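Local atomic coordinates of arginine decarboxylase, A207R protein (Paramecium bursaria Chlorella virus 1, PDB entry 2NVA), a protein that catalyses the pyridoxal 5'-phosphate-dependent decarboxylation of arginine to agmatine, using a TIM-barrel domain like that of eukaryotic ornithine decarboxylases. Residues P39-H44 with I249-G254; N63-C68 with P84-F89. One frame throughout, in Å; residues are numbered along the deposited sequence.

Both contacts belong to the parallel sheet of the TIM-barrel domain, their centres about 11 Å apart. Four neighbouring strands carry them, in the order 87-89, 65-68, 41-46, 248-251. Along the chain both segments of contact 2 fall between those of contact 1. Contact 1 pairs the first barrel strand with the last and closes the ring, whereas contact 2 pairs the second strand with the third across a single helix. Strands 41-46 and 65-68 join the two, with Asn65 N bonded to Pro43 O at 3.0 Å. Each contact sends one acidic side chain, Glu252 or Asp67, to the pyridine nitrogen of the agmatine-cofactor adduct, so both help to build the active-site end of the barrel.

Contact 1 (P39-H44 with I249-G254); sequences PRVTPH and IVAEPG. With PL2 ((4-{[(4-{[amino(imino)methyl]amino}butyl)amino]methyl}-5-hydroxy-6-methylpyridin-3-yl)methyl dihydrogen phosphate), chain I.
His44 lays its imidazole obliquely across Val250, with CD2 3.9 Å from Val250 CB. The ring gets there because CG lies beside the backbone N, anti to the carbonyl carbon (chi1 -78°), and its ND1 is taken up by Phe66 O. Thr42, on the same face of the sheet as Val250, meets its CG1 through CB. On the other face Val41 uses both branches: CG1, anti to the backbone N (chi1 -173°), reaches Ala251 CB at 3.6 Å, while CG2 touches Ile249 CG2 at 3.8 Å. Further along, Pro43 CB abuts Pro253 CG. Parallel pairing holds the strands through Thr42 N to Ile249 O (3.0 Å), Ala251 N to Thr42 O and His44 N to Ala251 O (2.8 Å). Where the pairing begins, a water bridges Arg40 O and Ile249 N. Beyond strand 248-251 the chain meets the cofactor adduct: Glu252 OE1 comes within 2.8 Å of pyridine N1, and Gly254 N donates to phosphate OP1 at 3.0 Å. Strands 65-68 and 210-212 flank the pair, and helix 229-241 covers Ile249 through Ile238, while Arg40 NH1 bonds Phe242 O just past that helix.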
# COMPACT_ATOMS: atom_id res chain seq x y z
N PRO A 39 15.97 -24.33 21.20
CA PRO A 39 17.33 -24.17 21.71
C PRO A 39 18.46 -24.35 20.68
O PRO A 39 19.59 -23.98 20.96
CB PRO A 39 17.44 -25.24 22.79
CG PRO A 39 16.41 -26.25 22.41
CD PRO A 39 15.29 -25.51 21.77
N ARG A 40 18.15 -24.93 19.52
CA ARG A 40 19.16 -25.15 18.48
C ARG A 40 19.11 -24.12 17.35
O ARG A 40 19.96 -24.14 16.46
CB ARG A 40 19.02 -26.55 17.87
CG ARG A 40 19.49 -27.69 18.80
CD ARG A 40 19.70 -28.98 17.98
NE ARG A 40 20.71 -28.88 16.93
CZ ARG A 40 20.92 -29.80 15.98
NH1 ARG A 40 20.17 -30.90 15.94
NH2 ARG A 40 21.87 -29.62 15.07
N VAL A 41 18.12 -23.23 17.38
CA VAL A 41 17.84 -22.37 16.22
C VAL A 41 18.21 -20.90 16.45
O VAL A 41 17.64 -20.24 17.33
CB VAL A 41 16.36 -22.48 15.79
CG1 VAL A 41 16.12 -21.71 14.48
CG2 VAL A 41 15.93 -23.93 15.63
N THR A 42 19.16 -20.41 15.67
CA THR A 42 19.55 -19.00 15.73
C THR A 42 18.59 -18.18 14.88
O THR A 42 18.49 -18.40 13.67
CB THR A 42 21.00 -18.80 15.23
OG1 THR A 42 21.89 -19.50 16.10
CG2 THR A 42 21.38 -17.32 15.22
N PRO A 43 17.89 -17.22 15.52
CA PRO A 43 16.95 -16.40 14.77
C PRO A 43 17.66 -15.30 13.98
O PRO A 43 18.51 -14.59 14.53
CB PRO A 43 16.05 -15.80 15.86
CG PRO A 43 16.91 -15.74 17.08
CD PRO A 43 17.94 -16.85 16.95
N HIS A 44 17.32 -15.18 12.70
CA HIS A 44 17.71 -14.05 11.90
C HIS A 44 16.45 -13.23 11.65
O HIS A 44 15.68 -13.55 10.75
CB HIS A 44 18.34 -14.52 10.57
CG HIS A 44 19.77 -14.97 10.73
ND1 HIS A 44 20.83 -14.28 10.18
CD2 HIS A 44 20.30 -16.02 11.40
CE1 HIS A 44 21.96 -14.90 10.51
NE2 HIS A 44 21.67 -15.96 11.24
N ILE A 249 21.43 -24.56 12.65
CA ILE A 249 20.05 -24.31 12.25
C ILE A 249 19.75 -22.85 12.49
O ILE A 249 20.05 -22.31 13.55
CB ILE A 249 19.03 -25.18 13.03
CG1 ILE A 249 19.56 -26.62 13.27
CG2 ILE A 249 17.60 -25.10 12.38
CD1 ILE A 249 19.32 -27.60 12.12
N VAL A 250 19.17 -22.19 11.49
CA VAL A 250 18.75 -20.80 11.64
C VAL A 250 17.29 -20.68 11.20
O VAL A 250 16.74 -21.60 10.59
CB VAL A 250 19.64 -19.82 10.80
CG1 VAL A 250 21.10 -19.86 11.25
CG2 VAL A 250 19.52 -20.10 9.31
N ALA A 251 16.68 -19.54 11.52
CA ALA A 251 15.32 -19.24 11.10
C ALA A 251 15.24 -17.77 10.69
O ALA A 251 16.15 -17.00 11.00
CB ALA A 251 14.33 -19.52 12.22
N GLU A 252 14.15 -17.40 10.02
CA GLU A 252 13.97 -16.03 9.56
C GLU A 252 12.64 -15.48 10.09
O GLU A 252 11.78 -15.07 9.31
CB GLU A 252 14.00 -15.97 8.04
CG GLU A 252 15.27 -16.55 7.40
CD GLU A 252 15.11 -16.83 5.90
OE1 GLU A 252 13.97 -16.74 5.37
OE2 GLU A 252 16.13 -17.16 5.25
N PRO A 253 12.46 -15.48 11.43
CA PRO A 253 11.16 -15.03 11.93
C PRO A 253 10.99 -13.52 11.79
O PRO A 253 11.93 -12.77 12.07
CB PRO A 253 11.19 -15.42 13.41
CG PRO A 253 12.64 -15.40 13.77
CD PRO A 253 13.38 -15.85 12.53
N GLY A 254 9.80 -13.08 11.39
CA GLY A 254 9.46 -11.67 11.41
C GLY A 254 8.39 -11.44 12.45
O GLY A 254 8.65 -10.88 13.53
N1 PL2 I . 12.05 -14.71 5.55
C2 PL2 I . 11.71 -14.46 4.28
C2A PL2 I . 12.70 -14.76 3.14
C3 PL2 I . 10.44 -13.92 4.01
O3 PL2 I . 10.11 -13.69 2.72
C4 PL2 I . 9.52 -13.65 5.05
C4A PL2 I . 8.11 -13.04 4.80
C5 PL2 I . 9.95 -13.95 6.36
C6 PL2 I . 11.21 -14.47 6.57
P PL2 I . 7.09 -14.09 9.02
N PL2 I . 7.58 -13.37 3.46
CA PL2 I . 6.79 -12.25 2.91
CG PL2 I . 4.76 -10.77 3.22
OP2 PL2 I . 5.61 -14.68 8.82
OP3 PL2 I . 6.91 -12.52 9.40
OP1 PL2 I . 7.85 -14.85 10.06
OP4 PL2 I . 7.73 -14.17 7.54
C5M PL2 I . 9.03 -13.69 7.57
CB PL2 I . 5.63 -11.86 3.85
CD PL2 I . 3.58 -10.40 4.15
NE PL2 I . 2.87 -9.28 3.49
CZ PL2 I . 1.97 -8.47 4.06
NH2 PL2 I . 1.42 -7.47 3.32
NH1 PL2 I . 1.61 -8.63 5.34
O HOH W 1 22.39 -24.78 15.43

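Contact 2 (N63-C68 with P84-F89). With PL2 ((4-{[(4-{[amino(imino)methyl]amino}butyl)amino]methyl}-5-hydroxy-6-methylpyridin-3-yl)methyl dihydrogen phosphate), chain I.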
# COMPACT_ATOMS: atom_id res chain seq x y z
N ASN A 63 21.67 -10.34 20.88
CA ASN A 63 22.42 -11.28 20.04
C ASN A 63 21.59 -11.99 18.97
O ASN A 63 21.94 -13.07 18.51
CB ASN A 63 23.20 -12.29 20.91
CG ASN A 63 24.33 -11.64 21.66
OD1 ASN A 63 25.10 -10.84 21.08
ND2 ASN A 63 24.46 -11.96 22.95
N VAL A 64 20.49 -11.36 18.58
CA VAL A 64 19.67 -11.85 17.47
C VAL A 64 20.33 -11.39 16.17
O VAL A 64 20.88 -10.29 16.13
CB VAL A 64 18.22 -11.30 17.56
CG1 VAL A 64 17.36 -11.75 16.37
CG2 VAL A 64 17.55 -11.73 18.89
N ASN A 65 20.28 -12.24 15.14
CA ASN A 65 20.87 -11.90 13.84
C ASN A 65 19.79 -11.38 12.89
O ASN A 65 18.68 -11.14 13.32
CB ASN A 65 21.63 -13.09 13.27
CG ASN A 65 22.88 -13.40 14.07
OD1 ASN A 65 23.34 -12.60 14.88
ND2 ASN A 65 23.46 -14.58 13.82
N PHE A 66 20.14 -11.18 11.62
CA PHE A 66 19.23 -10.45 10.72
C PHE A 66 19.08 -11.09 9.35
O PHE A 66 20.03 -11.66 8.80
CB PHE A 66 19.66 -8.98 10.60
CG PHE A 66 19.63 -8.27 11.92
CD1 PHE A 66 18.46 -7.66 12.36
CD2 PHE A 66 20.74 -8.27 12.75
CE1 PHE A 66 18.41 -7.04 13.59
CE2 PHE A 66 20.70 -7.64 14.01
CZ PHE A 66 19.55 -7.02 14.41
N ASP A 67 17.84 -11.01 8.87
CA ASP A 67 17.48 -11.36 7.50
C ASP A 67 17.14 -10.06 6.79
O ASP A 67 16.14 -9.41 7.12
CB ASP A 67 16.29 -12.34 7.50
CG ASP A 67 15.47 -12.30 6.23
OD1 ASP A 67 14.28 -12.68 6.29
OD2 ASP A 67 15.97 -11.85 5.17
N CYS A 68 17.99 -9.66 5.85
CA CYS A 68 17.75 -8.43 5.09
C CYS A 68 17.35 -8.75 3.66
O CYS A 68 17.90 -9.66 3.06
CB CYS A 68 19.00 -7.56 5.08
SG CYS A 68 19.45 -6.88 6.70
N PRO A 84 28.07 -6.89 9.61
CA PRO A 84 27.50 -7.52 8.41
C PRO A 84 27.64 -9.05 8.40
O PRO A 84 26.90 -9.72 7.67
CB PRO A 84 28.32 -6.89 7.27
CG PRO A 84 28.76 -5.57 7.81
CD PRO A 84 29.06 -5.85 9.27
N SER A 85 28.55 -9.59 9.21
CA SER A 85 28.69 -11.07 9.35
C SER A 85 27.42 -11.72 9.93
O SER A 85 27.23 -12.94 9.78
CB SER A 85 29.91 -11.43 10.21
OG SER A 85 29.78 -10.96 11.53
N ARG A 86 26.60 -10.91 10.62
CA ARG A 86 25.35 -11.38 11.25
C ARG A 86 24.11 -11.33 10.34
O ARG A 86 23.01 -11.65 10.77
CB ARG A 86 25.09 -10.61 12.56
CG ARG A 86 26.03 -10.98 13.68
CD ARG A 86 26.01 -9.93 14.77
NE ARG A 86 24.75 -9.95 15.53
CZ ARG A 86 24.50 -9.16 16.58
NH1 ARG A 86 23.34 -9.24 17.22
NH2 ARG A 86 25.40 -8.28 16.98
N ILE A 87 24.30 -10.93 9.08
CA ILE A 87 23.21 -10.75 8.11
C ILE A 87 23.18 -11.89 7.09
O ILE A 87 24.23 -12.27 6.56
CB ILE A 87 23.35 -9.38 7.37
CG1 ILE A 87 23.35 -8.23 8.39
CG2 ILE A 87 22.23 -9.17 6.31
CD1 ILE A 87 23.75 -6.88 7.81
N ILE A 88 21.99 -12.44 6.84
CA ILE A 88 21.75 -13.30 5.68
C ILE A 88 20.96 -12.43 4.70
O ILE A 88 19.93 -11.86 5.07
CB ILE A 88 20.92 -14.58 6.00
CG1 ILE A 88 21.72 -15.66 6.76
CG2 ILE A 88 20.42 -15.25 4.71
CD1 ILE A 88 22.95 -15.19 7.43
N PHE A 89 21.46 -12.32 3.46
CA PHE A 89 20.73 -11.63 2.41
C PHE A 89 19.71 -12.63 1.88
O PHE A 89 19.94 -13.30 0.86
CB PHE A 89 21.71 -11.20 1.31
CG PHE A 89 21.23 -10.06 0.44
CD1 PHE A 89 19.87 -9.74 0.32
CD2 PHE A 89 22.16 -9.33 -0.31
CE1 PHE A 89 19.46 -8.71 -0.53
CE2 PHE A 89 21.77 -8.30 -1.14
CZ PHE A 89 20.42 -7.98 -1.27
N1 PL2 I . 12.05 -14.71 5.55
C2 PL2 I . 11.71 -14.46 4.28
C2A PL2 I . 12.70 -14.76 3.14
C3 PL2 I . 10.44 -13.92 4.01
O3 PL2 I . 10.11 -13.69 2.72
C4 PL2 I . 9.52 -13.65 5.05
C4A PL2 I . 8.11 -13.04 4.80
C5 PL2 I . 9.95 -13.95 6.36
C6 PL2 I . 11.21 -14.47 6.57
P PL2 I . 7.09 -14.09 9.02
N PL2 I . 7.58 -13.37 3.46
CA PL2 I . 6.79 -12.25 2.91
CG PL2 I . 4.76 -10.77 3.22
OP2 PL2 I . 5.61 -14.68 8.82
OP3 PL2 I . 6.91 -12.52 9.40
OP1 PL2 I . 7.85 -14.85 10.06
OP4 PL2 I . 7.73 -14.17 7.54
C5M PL2 I . 9.03 -13.69 7.57
CB PL2 I . 5.63 -11.86 3.85
CD PL2 I . 3.58 -10.40 4.15
NE PL2 I . 2.87 -9.28 3.49
CZ PL2 I . 1.97 -8.47 4.06
NH2 PL2 I . 1.42 -7.47 3.32
NH1 PL2 I . 1.61 -8.63 5.34
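Arg86 grips the segment 63-68 with two nitrogens of one guanidinium: NH1 donates to Val64 O at 2.9 Å and NE to Asn65 OD1 at 3.1 Å. A bend at its chi3 (71°) brings the edge of the group to these two oxygens. The NH1 donor stands above the Val64 carbonyl plane, and the Asn65 amide is turned 59° from the guanidinium plane. NH1 also bonds Cys60 O, near the C-terminal end of helix 53-61, where Asn63, with positive phi, is the C' residue of a Schellman motif. One arginine, on the 3-10 turn 84-86 that leads into strand 87-89, thus ties that turn to the end of helix 53-61 and the start of strand 65-68. The backbones then pair in parallel: Phe66 N bonds Arg86 O, Ile88 N bonds Phe66 O at 2.9 Å, and Cys68 N bonds Ile88 O at 3.0 Å. Strands 65-68 and 87-89, with helix 71-80 between them, form a beta-alpha-beta crossover of the TIM barrel. Toward that helix, Cys68 SG rests on Ile87 CG2 at 3.6 Å, its chi1 of -67° setting the sulfur beside the backbone N, and the helix covers it with Ile74 and Val77. Phe66, on the same face, meets Ile87 CG1 through its CB, and its side chain also packs on Leu56 and Met59 of helix 53-61. Asp67 and Ile88 share the other face, inside the barrel. There Asp67 OD1 forms a salt bridge with Lys48 and lies 3.1 Å from N1 of the cofactor adduct, while Ile88 packs on His44.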